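Local atomic coordinates of possible adhesin (Caldicellulosiruptor kronotskyensis, PDB entry 4WA0), a protein that probably mediates attachment of the bacterium to cellulose as a tapirin, this chain being its C-terminal beta-helix domain. Residues Y262-I267 against I295-I300. Residues are numbered along the deposited sequence; the frame is centred on the assembly and turned at random.
Sequences YGESYI and ISRGNI
Tyr262 and Gly263 run parallel to Ile295 and Ser296, and Ile267 to Ile300 after both chains have turned; Gly263 N binds Ile295 O (2.9 Å) before the corner and Ile267 N binds Asn299 O (3.0 Å) after it. With OG turned anti to its own N (chi1 -168°), Ser296 reaches inside the corner, where this small hydroxyl, Ser296 OG, donates to Gly263 O at 2.7 Å, in the carbonyl plane, and accepts from Gly298 N in an ST turn, thereby tying its own bend to the one stacked on it. Glycine suits position 298, where a CB would run into Ser265 O; Gly298 CA instead sends a C-H to that oxygen (3.3 Å). Arg297 N donates to Glu264 O (3.0 Å), tilted 34° from the carbonyl plane. On the outside of the bend Glu264 folds at chi2 (70°) across the extended Arg297 chain, and the syn lone pair of Glu264 OE1 meets Arg297 NH1 at 2.9 Å, in the guanidinium plane. Leu236 N also donates to OE1 and Thr234 O accepts from NH1, fixing both ends of the salt bridge. Branched, apolar Ile267 packs CB against CG1 of Ile300 at 4.2 Å, on the face shared with Ser296, while Tyr262 lies beside Ile295, both touching Ile348 of helix 342-352; the Tyr262 hydroxyl is hydrogen-bonded to Asp347. Such corner-on-corner stacking of successive coils is characteristic of a parallel beta-helix, here near the end that carries the magnesium site.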
ATOM      1  N   TYR A 262       5.823 -20.050 -12.130  1.00 13.00           N
ATOM      2  CA  TYR A 262       4.387 -20.112 -12.118  1.00 14.32           C
ATOM      3  C   TYR A 262       3.988 -21.247 -11.169  1.00 15.04           C
ATOM      4  O   TYR A 262       4.495 -22.360 -11.307  1.00 14.24           O
ATOM      5  CB  TYR A 262       3.861 -20.489 -13.460  1.00 14.32           C
ATOM      6  CG  TYR A 262       4.122 -19.455 -14.565  1.00 12.92           C
ATOM      7  CD1 TYR A 262       3.365 -18.367 -14.665  1.00 14.50           C
ATOM      8  CD2 TYR A 262       5.061 -19.703 -15.548  1.00 15.86           C
ATOM      9  CE1 TYR A 262       3.586 -17.416 -15.692  1.00 17.03           C
ATOM     10  CE2 TYR A 262       5.305 -18.762 -16.562  1.00 15.05           C
ATOM     11  CZ  TYR A 262       4.524 -17.660 -16.627  1.00 16.42           C
ATOM     12  OH  TYR A 262       4.693 -16.720 -17.634  1.00 20.23           O
ATOM     13  N   GLY A 263       3.128 -20.951 -10.207  1.00 14.77           N
ATOM     14  CA  GLY A 263       2.512 -22.045  -9.386  1.00 13.02           C
ATOM     15  C   GLY A 263       1.024 -21.819  -9.340  1.00 14.80           C
ATOM     16  O   GLY A 263       0.552 -20.941  -8.634  1.00 13.59           O
ATOM     17  N   GLU A 264       0.247 -22.629 -10.052  1.00 13.97           N
ATOM     18  CA  GLU A 264      -1.174 -22.413 -10.038  1.00 16.07           C
ATOM     19  C   GLU A 264      -1.760 -22.406  -8.635  1.00 17.01           C
ATOM     20  O   GLU A 264      -2.415 -21.448  -8.208  1.00 17.37           O
ATOM     21  CB  GLU A 264      -1.901 -23.435 -10.931  1.00 17.03           C
ATOM     22  CG  GLU A 264      -3.419 -23.390 -10.851  1.00 18.86           C
ATOM     23  CD  GLU A 264      -4.066 -22.151 -11.485  1.00 20.95           C
ATOM     24  OE1 GLU A 264      -3.347 -21.287 -12.068  1.00 20.92           O
ATOM     25  OE2 GLU A 264      -5.304 -22.020 -11.439  1.00 23.63           O
ATOM     26  N   SER A 265      -1.489 -23.458  -7.888  1.00 16.31           N
ATOM     27  CA  SER A 265      -2.081 -23.589  -6.558  1.00 19.99           C
ATOM     28  C   SER A 265      -1.433 -22.831  -5.430  1.00 14.90           C
ATOM     29  O   SER A 265      -2.095 -22.522  -4.413  1.00 13.54           O
ATOM     30  CB  SER A 265      -2.126 -25.115  -6.189  1.00 22.09           C
ATOM     31  OG  SER A 265      -2.956 -25.836  -7.109  1.00 29.73           O
ATOM     32  N   TYR A 266      -0.116 -22.598  -5.538  1.00 14.53           N
ATOM     33  CA  TYR A 266       0.690 -22.027  -4.521  1.00 14.26           C
ATOM     34  C   TYR A 266       2.123 -22.003  -5.073  1.00 12.78           C
ATOM     35  O   TYR A 266       2.469 -22.685  -6.044  1.00 13.34           O
ATOM     36  CB  TYR A 266       0.652 -22.792  -3.163  1.00 13.51           C
ATOM     37  CG  TYR A 266       0.854 -24.312  -3.277  1.00 12.74           C
ATOM     38  CD1 TYR A 266       2.128 -24.870  -3.393  1.00 12.52           C
ATOM     39  CD2 TYR A 266      -0.217 -25.178  -3.215  1.00 14.18           C
ATOM     40  CE1 TYR A 266       2.283 -26.231  -3.506  1.00 12.75           C
ATOM     41  CE2 TYR A 266      -0.053 -26.540  -3.433  1.00 15.06           C
ATOM     42  CZ  TYR A 266       1.175 -27.058  -3.477  1.00 13.02           C
ATOM     43  OH  TYR A 266       1.385 -28.382  -3.619  1.00 14.04           O
ATOM     44  N   ILE A 267       2.940 -21.165  -4.431  1.00 11.88           N
ATOM     45  CA  ILE A 267       4.349 -21.288  -4.533  1.00 11.54           C
ATOM     46  C   ILE A 267       5.000 -21.268  -3.142  1.00 12.39           C
ATOM     47  O   ILE A 267       4.818 -20.335  -2.362  1.00 12.24           O
ATOM     48  CB  ILE A 267       5.043 -20.194  -5.431  1.00 12.21           C
ATOM     49  CG1 ILE A 267       4.464 -20.157  -6.829  1.00 12.78           C
ATOM     50  CG2 ILE A 267       6.531 -20.424  -5.436  1.00 12.94           C
ATOM     51  CD1 ILE A 267       4.827 -18.895  -7.623  1.00 13.54           C
ATOM     52  N   ILE A 295       4.502 -15.912  -9.750  1.00 11.02           N
ATOM     53  CA  ILE A 295       3.103 -15.749 -10.148  1.00 11.21           C
ATOM     54  C   ILE A 295       2.316 -16.992  -9.741  1.00 13.08           C
ATOM     55  O   ILE A 295       2.711 -18.109 -10.100  1.00 12.07           O
ATOM     56  CB  ILE A 295       2.972 -15.517 -11.651  1.00 12.39           C
ATOM     57  CG1 ILE A 295       3.962 -14.402 -12.108  1.00 15.98           C
ATOM     58  CG2 ILE A 295       1.533 -15.196 -12.003  1.00 14.13           C
ATOM     59  CD1 ILE A 295       3.731 -13.913 -13.468  1.00 18.42           C
ATOM     60  N   SER A 296       1.279 -16.754  -8.944  1.00 12.87           N
ATOM     61  CA  SER A 296       0.444 -17.823  -8.374  1.00 11.99           C
ATOM     62  C   SER A 296      -1.035 -17.481  -8.353  1.00 14.42           C
ATOM     63  O   SER A 296      -1.462 -16.254  -8.422  1.00 13.84           O
ATOM     64  CB  SER A 296       0.993 -18.124  -7.005  1.00 12.04           C
ATOM     65  OG  SER A 296       0.423 -19.324  -6.499  1.00 14.06           O
ATOM     66  N   ARG A 297      -1.892 -18.520  -8.222  1.00 14.02           N
ATOM     67  CA  ARG A 297      -3.269 -18.261  -7.823  1.00 15.88           C
ATOM     68  C   ARG A 297      -3.551 -18.735  -6.425  1.00 16.63           C
ATOM     69  O   ARG A 297      -4.707 -18.814  -6.025  1.00 18.33           O
ATOM     70  CB  ARG A 297      -4.291 -18.900  -8.796  1.00 16.85           C
ATOM     71  CG  ARG A 297      -4.251 -18.259 -10.171  1.00 16.56           C
ATOM     72  CD  ARG A 297      -5.499 -18.551 -10.965  1.00 18.29           C
ATOM     73  NE  ARG A 297      -5.650 -17.760 -12.181  1.00 18.35           N
ATOM     74  CZ  ARG A 297      -5.183 -18.071 -13.384  1.00 19.36           C
ATOM     75  NH1 ARG A 297      -4.412 -19.104 -13.594  1.00 17.37           N
ATOM     76  NH2 ARG A 297      -5.477 -17.264 -14.412  1.00 20.72           N
ATOM     77  N   GLY A 298      -2.513 -19.047  -5.695  1.00 14.51           N
ATOM     78  CA  GLY A 298      -2.588 -19.283  -4.276  1.00 14.08           C
ATOM     79  C   GLY A 298      -1.556 -18.521  -3.515  1.00 13.13           C
ATOM     80  O   GLY A 298      -1.114 -17.440  -3.953  1.00 14.01           O
ATOM     81  N   ASN A 299      -1.252 -19.004  -2.324  1.00 12.50           N
ATOM     82  CA  ASN A 299      -0.355 -18.253  -1.418  1.00 12.94           C
ATOM     83  C   ASN A 299       1.083 -18.471  -1.783  1.00 12.46           C
ATOM     84  O   ASN A 299       1.434 -19.467  -2.440  1.00 12.74           O
ATOM     85  CB  ASN A 299      -0.542 -18.656   0.000  1.00 13.90           C
ATOM     86  CG  ASN A 299      -1.948 -18.298   0.521  1.00 12.51           C
ATOM     87  OD1 ASN A 299      -2.616 -17.391   0.067  1.00 11.25           O
ATOM     88  ND2 ASN A 299      -2.394 -19.105   1.495  1.00 14.46           N
ATOM     89  N   ILE A 300       1.916 -17.500  -1.439  1.00 13.06           N
ATOM     90  CA  ILE A 300       3.370 -17.584  -1.605  1.00 14.73           C
ATOM     91  C   ILE A 300       4.013 -17.593  -0.267  1.00 14.61           C
ATOM     92  O   ILE A 300       3.796 -16.661   0.531  1.00 14.04           O
ATOM     93  CB  ILE A 300       3.888 -16.455  -2.569  1.00 18.40           C
ATOM     94  CG1 ILE A 300       3.233 -16.691  -3.937  1.00 18.24           C
ATOM     95  CG2 ILE A 300       5.418 -16.388  -2.620  1.00 19.82           C
ATOM     96  CD1 ILE A 300       3.578 -15.603  -4.929  1.00 21.10           C
TER
HETATM   97  O   HOH W   1      -5.196 -22.021  -6.858  1.00 35.61           O
HETATM   98  O   HOH W   2      -2.148 -21.581  -1.227  1.00 12.12           O
HETATM   99  O   HOH W   3      -5.078 -21.950  -4.534  1.00 31.77           O